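Local structure of pyocin S5 (Pseudomonas aeruginosa PAO1, 6THK) at residues Leu106-Met109 against Glu110-Leu113; Ser269-Pro272 against Leu273-Gln276. The protein kills rival bacteria as an imported bacteriocin of the channel-forming colicin family, probably by opening a pore that depolarises the cytoplasmic membrane. The protein carries 1 engineered substitution. All blocks are in the same frame, centred on the assembly; numbering follows the deposited sequence.

In the fold
Interactions 1 and 2 both lie on the same side of the chain's centre, about 18 Å apart at their nearest atoms, and each sets a short segment beside helix 157-212. Interaction 1 spans about two turns within helix 95-121, partly buried, with Leu106 and Met109 packed inward and a lysine-aspartate salt bridge on its outer side. Interaction 2 is a surface contact where the loop after helix 237-267 runs into helix 272-338, and its polar work is done by a threonine cap instead of a charge pair. Mid-helix, i to i+4 backbone bonds run through all four residues; at the start, they have only begun.

Interaction 1: residues Leu106-Met109 against Glu110-Leu113; sequences LHKM and ESDL
Four consecutive i to i+4 backbone hydrogen bonds tie Leu106-Met109 to Glu110-Leu113, from Glu110 N to Leu106 O (2.9 Å) through to Leu113 N on Met109 O (2.9 Å). Outside this ladder, Lys108 reaches one turn forward to Asp112. The lysine chain bends at chi2 (60°) and then runs extended, which brings CE up to the two carboxylate oxygens and NZ to 3.1 Å from Asp112 OD1. This salt bridge uses the syn lone pair of OD1. Beside it, Ser111 OG stands between two carbonyl oxygens, 2.8 Å from Lys108 O and 3.0 Å from His107 O; its chi1 of 43° turns the hydroxyl back against the preceding turn, and its single proton may go to either. Glu110 stretches back along the helix, its CG passing 3.3 Å from Leu106 O. Its OE2 approaches His107 ND1 obliquely at 3.6 Å, with the ring and carboxylate planes 66° apart, while OE1 makes a salt bridge with Arg185 of helix 157-212. Leu106 packs on Val181 and Leu184 of that helix, and Met109 on Ala180. The result is an amphipathic stretch of alpha helix, about two turns long, with an i to i+4 salt bridge on its outer side and an apolar side laid against a neighbouring helix, as in elongated helical bundles.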
loop_
_atom_site.group_PDB
_atom_site.type_symbol
_atom_site.label_atom_id
_atom_site.label_comp_id
_atom_site.label_asym_id
_atom_site.label_seq_id
_atom_site.Cartn_x
_atom_site.Cartn_y
_atom_site.Cartn_z
ATOM N N LEU A 106 8.624 -38.554 37.099
ATOM C CA LEU A 106 10.012 -38.840 36.738
ATOM C C LEU A 106 10.988 -38.142 37.650
ATOM O O LEU A 106 12.002 -38.745 37.998
ATOM C CB LEU A 106 10.304 -38.480 35.272
ATOM C CG LEU A 106 11.641 -38.936 34.666
ATOM C CD1 LEU A 106 11.886 -40.418 34.877
ATOM C CD2 LEU A 106 11.695 -38.626 33.185
ATOM N N HIS A 107 10.697 -36.888 38.050
ATOM C CA HIS A 107 11.589 -36.143 38.935
ATOM C C HIS A 107 11.675 -36.777 40.326
ATOM O O HIS A 107 12.760 -36.819 40.921
ATOM C CB HIS A 107 11.221 -34.656 38.999
ATOM C CG HIS A 107 12.404 -33.777 39.274
ATOM N ND1 HIS A 107 13.502 -33.750 38.416
ATOM C CD2 HIS A 107 12.645 -32.942 40.313
ATOM C CE1 HIS A 107 14.364 -32.904 38.960
ATOM N NE2 HIS A 107 13.887 -32.386 40.096
ATOM N N LYS A 108 10.541 -37.325 40.809
ATOM C CA LYS A 108 10.444 -38.027 42.096
ATOM C C LYS A 108 11.192 -39.371 42.025
ATOM O O LYS A 108 11.888 -39.730 42.975
ATOM C CB LYS A 108 8.964 -38.205 42.521
ATOM C CG LYS A 108 8.706 -39.070 43.768
ATOM C CD LYS A 108 9.379 -38.550 45.043
ATOM C CE LYS A 108 9.302 -39.547 46.172
ATOM N NZ LYS A 108 10.176 -39.155 47.309
ATOM N N MET A 109 11.056 -40.090 40.893
ATOM C CA MET A 109 11.709 -41.372 40.626
ATOM C C MET A 109 13.214 -41.225 40.528
ATOM O O MET A 109 13.924 -42.094 41.031
ATOM C CB MET A 109 11.183 -41.974 39.332
ATOM C CG MET A 109 9.984 -42.849 39.540
ATOM S SD MET A 109 9.060 -43.116 38.018
ATOM C CE MET A 109 10.209 -44.019 37.084
ATOM N N GLU A 110 13.697 -40.153 39.873
ATOM C CA GLU A 110 15.118 -39.836 39.715
ATOM C C GLU A 110 15.779 -39.508 41.071
ATOM O O GLU A 110 16.962 -39.801 41.249
ATOM C CB GLU A 110 15.312 -38.629 38.774
ATOM C CG GLU A 110 15.268 -38.921 37.284
ATOM C CD GLU A 110 15.296 -37.698 36.384
ATOM O OE1 GLU A 110 15.530 -37.872 35.169
ATOM O OE2 GLU A 110 15.058 -36.571 36.873
ATOM N N SER A 111 15.041 -38.832 41.987
ATOM C CA SER A 111 15.569 -38.450 43.297
ATOM C C SER A 111 15.690 -39.648 44.226
ATOM O O SER A 111 16.682 -39.744 44.952
ATOM C CB SER A 111 14.778 -37.308 43.925
ATOM O OG SER A 111 13.387 -37.501 43.749
ATOM N N ASP A 112 14.716 -40.591 44.145
ATOM C CA ASP A 112 14.712 -41.858 44.874
ATOM C C ASP A 112 15.841 -42.714 44.327
ATOM O O ASP A 112 16.567 -43.318 45.124
ATOM C CB ASP A 112 13.377 -42.606 44.710
ATOM C CG ASP A 112 12.180 -41.918 45.337
ATOM O OD1 ASP A 112 12.382 -40.936 46.086
ATOM O OD2 ASP A 112 11.040 -42.355 45.070
ATOM N N LEU A 113 16.014 -42.736 42.967
ATOM C CA LEU A 113 17.090 -43.461 42.291
ATOM C C LEU A 113 18.441 -42.997 42.831
ATOM O O LEU A 113 19.226 -43.846 43.245
ATOM C CB LEU A 113 17.033 -43.294 40.765
ATOM C CG LEU A 113 18.068 -44.084 39.934
ATOM C CD1 LEU A 113 18.006 -45.570 40.234
ATOM C CD2 LEU A 113 17.861 -43.872 38.451
#

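Interaction 2: residues Ser269-Pro272 against Leu273-Gln276; sequences SPTP and LEKQ
An N-cap opens helix 272-338, with Thr271 at the capping position and Pro272 in the first turn, at the end of the short loop that follows helix 237-267. Thr271 OG1 accepts a weak hydrogen bond from Glu274 N at 3.3 Å, with an N-H...O angle of 158°. The hydroxyl reaches this amide because chi1 of 57° places OG1 between the backbone N and the carbonyl carbon, directed at the first turn. The side chains of Thr271 and Glu274 lie alongside each other and point the same way, and OG1 also rests 3.3 Å from Glu274 CG. The Glu274 chain then bends at chi2, carrying its carboxylate away from the cap; OE1 has a long, weak ion pair with Lys277. Pro270 also meets Glu274, crossing it at an angle, its ring carbon CD 3.8 Å from Glu274 CB. Ser269 reaches across to Lys275, OG lying 3.3 Å from Lys275 CB and close to CG and CD as well, so the serine touches the aliphatic stem of the lysine and not its amine. Backbone bonds start the helix proper: Lys275 N donates to Thr271 O at 3.1 Å and Gln276 N to Pro272 O at 2.9 Å. From this same first turn, Leu273 packs on Leu200 and Leu203 of helix 157-212, within a predicted coiled coil. Pro272 has no amide hydrogen, and its place in the first turn, where a helix has no carbonyl to offer that amide, costs no backbone bond. The threonine hydroxyl meanwhile serves the Glu274 amide, though at this length it is a loose cap.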
loop_
_atom_site.group_PDB
_atom_site.type_symbol
_atom_site.label_atom_id
_atom_site.label_comp_id
_atom_site.label_asym_id
_atom_site.label_seq_id
_atom_site.Cartn_x
_atom_site.Cartn_y
_atom_site.Cartn_z
ATOM N N SER A 269 18.487 -19.557 15.960
ATOM C CA SER A 269 17.297 -20.164 16.574
ATOM C C SER A 269 17.652 -21.221 17.642
ATOM O O SER A 269 18.551 -22.035 17.413
ATOM C CB SER A 269 16.381 -20.777 15.519
ATOM O OG SER A 269 16.860 -22.026 15.043
ATOM N N PRO A 270 16.949 -21.254 18.796
ATOM C CA PRO A 270 17.288 -22.257 19.815
ATOM C C PRO A 270 16.555 -23.593 19.656
ATOM O O PRO A 270 17.054 -24.616 20.135
ATOM C CB PRO A 270 16.941 -21.546 21.128
ATOM C CG PRO A 270 15.952 -20.446 20.750
ATOM C CD PRO A 270 15.857 -20.369 19.257
ATOM N N THR A 271 15.377 -23.588 18.994
ATOM C CA THR A 271 14.522 -24.760 18.770
ATOM C C THR A 271 14.038 -24.811 17.302
ATOM O O THR A 271 14.002 -23.755 16.670
ATOM C CB THR A 271 13.307 -24.724 19.735
ATOM O OG1 THR A 271 12.573 -23.509 19.564
ATOM C CG2 THR A 271 13.697 -24.909 21.196
ATOM N N PRO A 272 13.611 -25.980 16.741
ATOM C CA PRO A 272 13.102 -25.977 15.353
ATOM C C PRO A 272 11.794 -25.197 15.207
ATOM O O PRO A 272 11.519 -24.682 14.123
ATOM C CB PRO A 272 12.916 -27.462 15.032
ATOM C CG PRO A 272 12.704 -28.111 16.347
ATOM C CD PRO A 272 13.549 -27.339 17.326
ATOM N N LEU A 273 11.011 -25.092 16.310
ATOM C CA LEU A 273 9.743 -24.362 16.383
ATOM C C LEU A 273 9.985 -22.869 16.197
ATOM O O LEU A 273 9.312 -22.244 15.378
ATOM C CB LEU A 273 9.017 -24.668 17.712
ATOM C CG LEU A 273 7.685 -23.944 18.017
ATOM C CD1 LEU A 273 6.618 -24.222 16.959
ATOM C CD2 LEU A 273 7.146 -24.355 19.374
ATOM N N GLU A 274 10.984 -22.314 16.907
ATOM C CA GLU A 274 11.367 -20.908 16.782
ATOM C C GLU A 274 11.981 -20.603 15.408
ATOM O O GLU A 274 11.800 -19.491 14.898
ATOM C CB GLU A 274 12.306 -20.475 17.918
ATOM C CG GLU A 274 11.649 -20.383 19.285
ATOM C CD GLU A 274 10.319 -19.662 19.395
ATOM O OE1 GLU A 274 10.243 -18.467 19.023
ATOM O OE2 GLU A 274 9.355 -20.291 19.886
ATOM N N LYS A 275 12.681 -21.592 14.800
ATOM C CA LYS A 275 13.268 -21.450 13.464
ATOM C C LYS A 275 12.166 -21.431 12.420
ATOM O O LYS A 275 12.217 -20.587 11.535
ATOM C CB LYS A 275 14.254 -22.580 13.149
ATOM C CG LYS A 275 15.220 -22.234 12.027
ATOM C CD LYS A 275 16.303 -23.286 11.888
ATOM C CE LYS A 275 17.396 -22.857 10.948
ATOM N NZ LYS A 275 18.603 -23.712 11.076
ATOM N N GLN A 276 11.182 -22.352 12.515
ATOM C CA GLN A 276 10.068 -22.444 11.566
ATOM C C GLN A 276 9.196 -21.198 11.629
ATOM O O GLN A 276 8.732 -20.740 10.586
ATOM C CB GLN A 276 9.251 -23.745 11.747
ATOM C CG GLN A 276 8.242 -24.049 10.618
ATOM C CD GLN A 276 8.858 -24.258 9.246
ATOM O OE1 GLN A 276 9.314 -25.352 8.891
ATOM N NE2 GLN A 276 8.834 -23.221 8.419
#